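Local coordinates for pyoverdine biosynthesis protein PvcB (Pseudomonas aeruginosa, PDB 4YLM) that catalyses the iron- and 2-oxoglutarate-dependent oxidation of tyrosine isonitrile in the biosynthesis of paerucumarin, at residues F27-E32 and H56-R61. Residues are numbered along the deposited sequence; the frame is centred on the assembly and turned at random.
Sequences FGLLLE and HLLLLR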
loop_
_atom_site.group_PDB
_atom_site.type_symbol
_atom_site.label_atom_id
_atom_site.label_comp_id
_atom_site.label_asym_id
_atom_site.label_seq_id
_atom_site.Cartn_x
_atom_site.Cartn_y
_atom_site.Cartn_z
ATOM N N PHE A 27 -8.842 -12.048 -14.813
ATOM C CA PHE A 27 -8.396 -11.870 -13.433
ATOM C C PHE A 27 -7.080 -12.595 -13.266
ATOM O O PHE A 27 -6.603 -13.253 -14.197
ATOM C CB PHE A 27 -9.439 -12.388 -12.420
ATOM C CG PHE A 27 -9.544 -13.910 -12.338
ATOM C CD1 PHE A 27 -10.217 -14.630 -13.312
ATOM C CD2 PHE A 27 -9.009 -14.599 -11.256
ATOM C CE1 PHE A 27 -10.329 -16.023 -13.225
ATOM C CE2 PHE A 27 -9.123 -15.986 -11.154
ATOM C CZ PHE A 27 -9.786 -16.698 -12.145
ATOM N N GLY A 28 -6.482 -12.476 -12.084
ATOM C CA GLY A 28 -5.283 -13.239 -11.795
ATOM C C GLY A 28 -4.016 -12.482 -12.148
ATOM O O GLY A 28 -3.993 -11.704 -13.092
ATOM N N LEU A 29 -2.953 -12.728 -11.393
ATOM C CA LEU A 29 -1.679 -12.063 -11.632
ATOM C C LEU A 29 -0.548 -13.022 -11.305
ATOM O O LEU A 29 -0.622 -13.755 -10.324
ATOM C CB LEU A 29 -1.582 -10.800 -10.766
ATOM C CG LEU A 29 -0.359 -9.895 -10.951
ATOM C CD1 LEU A 29 -0.471 -9.180 -12.300
ATOM C CD2 LEU A 29 -0.282 -8.868 -9.812
ATOM N N LEU A 30 0.477 -13.058 -12.153
ATOM C CA LEU A 30 1.648 -13.876 -11.905
ATOM C C LEU A 30 2.740 -12.970 -11.373
ATOM O O LEU A 30 3.025 -11.930 -11.969
ATOM C CB LEU A 30 2.140 -14.556 -13.193
ATOM C CG LEU A 30 3.496 -15.279 -13.146
ATOM C CD1 LEU A 30 3.487 -16.469 -12.157
ATOM C CD2 LEU A 30 3.961 -15.752 -14.539
ATOM N N LEU A 31 3.361 -13.371 -10.266
ATOM C CA LEU A 31 4.503 -12.629 -9.717
ATOM C C LEU A 31 5.712 -13.536 -9.715
ATOM O O LEU A 31 5.616 -14.695 -9.324
ATOM C CB LEU A 31 4.235 -12.193 -8.280
ATOM C CG LEU A 31 3.101 -11.197 -8.026
ATOM C CD1 LEU A 31 1.799 -11.943 -7.965
ATOM C CD2 LEU A 31 3.354 -10.461 -6.708
ATOM N N GLU A 32 6.854 -13.000 -10.128
ATOM C CA GLU A 32 8.077 -13.782 -10.120
ATOM C C GLU A 32 9.202 -12.956 -9.521
ATOM O O GLU A 32 9.177 -11.728 -9.581
ATOM C CB GLU A 32 8.426 -14.248 -11.539
ATOM C CG GLU A 32 7.336 -15.102 -12.175
ATOM C CD GLU A 32 7.626 -15.378 -13.644
ATOM O OE1 GLU A 32 8.172 -16.459 -13.938
ATOM O OE2 GLU A 32 7.349 -14.497 -14.494
ATOM N N HIS A 56 -7.708 -10.689 -7.523
ATOM C CA HIS A 56 -8.445 -11.859 -6.991
ATOM C C HIS A 56 -7.666 -13.158 -6.826
ATOM O O HIS A 56 -7.995 -13.977 -5.966
ATOM C CB HIS A 56 -9.759 -12.100 -7.768
ATOM C CG HIS A 56 -10.588 -10.863 -7.911
ATOM N ND1 HIS A 56 -10.972 -10.103 -6.827
ATOM C CD2 HIS A 56 -11.085 -10.237 -9.008
ATOM C CE1 HIS A 56 -11.677 -9.064 -7.247
ATOM N NE2 HIS A 56 -11.758 -9.121 -8.566
ATOM N N LEU A 57 -6.644 -13.364 -7.643
ATOM C CA LEU A 57 -5.841 -14.577 -7.554
ATOM C C LEU A 57 -4.387 -14.251 -7.861
ATOM O O LEU A 57 -4.067 -13.810 -8.964
ATOM C CB LEU A 57 -6.356 -15.648 -8.544
ATOM C CG LEU A 57 -5.698 -17.033 -8.460
ATOM C CD1 LEU A 57 -5.881 -17.655 -7.071
ATOM C CD2 LEU A 57 -6.237 -17.995 -9.540
ATOM N N LEU A 58 -3.500 -14.444 -6.887
ATOM C CA LEU A 58 -2.081 -14.212 -7.122
ATOM C C LEU A 58 -1.340 -15.542 -7.177
ATOM O O LEU A 58 -1.579 -16.431 -6.355
ATOM C CB LEU A 58 -1.464 -13.359 -6.004
ATOM C CG LEU A 58 -2.201 -12.089 -5.582
ATOM C CD1 LEU A 58 -1.371 -11.341 -4.520
ATOM C CD2 LEU A 58 -2.457 -11.187 -6.787
ATOM N N LEU A 59 -0.432 -15.665 -8.137
ATOM C CA LEU A 59 0.445 -16.818 -8.207
ATOM C C LEU A 59 1.860 -16.301 -8.045
ATOM O O LEU A 59 2.349 -15.580 -8.901
ATOM C CB LEU A 59 0.284 -17.541 -9.554
ATOM C CG LEU A 59 1.365 -18.565 -9.925
ATOM C CD1 LEU A 59 1.490 -19.635 -8.839
ATOM C CD2 LEU A 59 1.091 -19.205 -11.318
ATOM N N LEU A 60 2.488 -16.597 -6.911
ATOM C CA LEU A 60 3.903 -16.284 -6.731
ATOM C C LEU A 60 4.684 -17.543 -7.072
ATOM O O LEU A 60 4.563 -18.567 -6.387
ATOM C CB LEU A 60 4.208 -15.858 -5.294
ATOM C CG LEU A 60 3.670 -14.487 -4.869
ATOM C CD1 LEU A 60 2.179 -14.527 -4.662
ATOM C CD2 LEU A 60 4.374 -14.043 -3.582
ATOM N N ARG A 61 5.488 -17.466 -8.129
ATOM C CA ARG A 61 6.135 -18.659 -8.671
ATOM C C ARG A 61 7.622 -18.452 -8.834
ATOM O O ARG A 61 8.066 -17.443 -9.385
ATOM C CB ARG A 61 5.490 -19.051 -10.017
ATOM C CG ARG A 61 6.193 -20.201 -10.756
ATOM C CD ARG A 61 5.277 -20.813 -11.829
ATOM N NE ARG A 61 4.259 -21.686 -11.254
ATOM C CZ ARG A 61 3.377 -22.388 -11.964
ATOM N NH1 ARG A 61 3.363 -22.304 -13.292
ATOM N NH2 ARG A 61 2.499 -23.166 -11.343
HETATM O O HOH W 1 9.408 -17.694 -11.895
#
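In the beta-alpha-beta crossover of this TauD/TfdA-family oxygenase, strands 29-33 and 57-60 run parallel, joined through helix 45-55. Leu29 and Leu31 each give their N-H to the carbonyl of Leu57 and Leu59 and take one from Leu59 and Arg61, a parallel ladder running from Leu29 N to Leu57 O (2.9 Å, bent to 143° at the hydrogen) through to Arg61 N on Leu31 O (3.0 Å). Branched apolar Leu29, Leu31, Leu58 and Leu60 fill the face toward the helix, where Leu31 meets Trp47 and Leu48, and Leu58 meets Leu51. With its CG beside the backbone N (chi1 -64°), Leu31 reaches back to set CD1 4.1 Å from Leu58 CB. On the other face, where Leu59 packs against Val252 and His244, Leu30 CD1 lies alongside, 3.7 Å from Leu59 CG. At Gly28, phi 92°, a side chain would collide with the Phe27 carbonyl, so glycine fits; its CA makes a CA-H...O contact (3.1 Å) with Leu57 O, which also accepts from Leu29 N. Phe27 turns a ring edge to Leu57 CB, CE2 at 3.8 Å. Arg61 NH2 salt-bridges Asp250 OD2, while Leu59 CD2 covers one guanidinium face. At the far end a water donates to both Glu32 OE1 (2.7 Å) and Arg61 O.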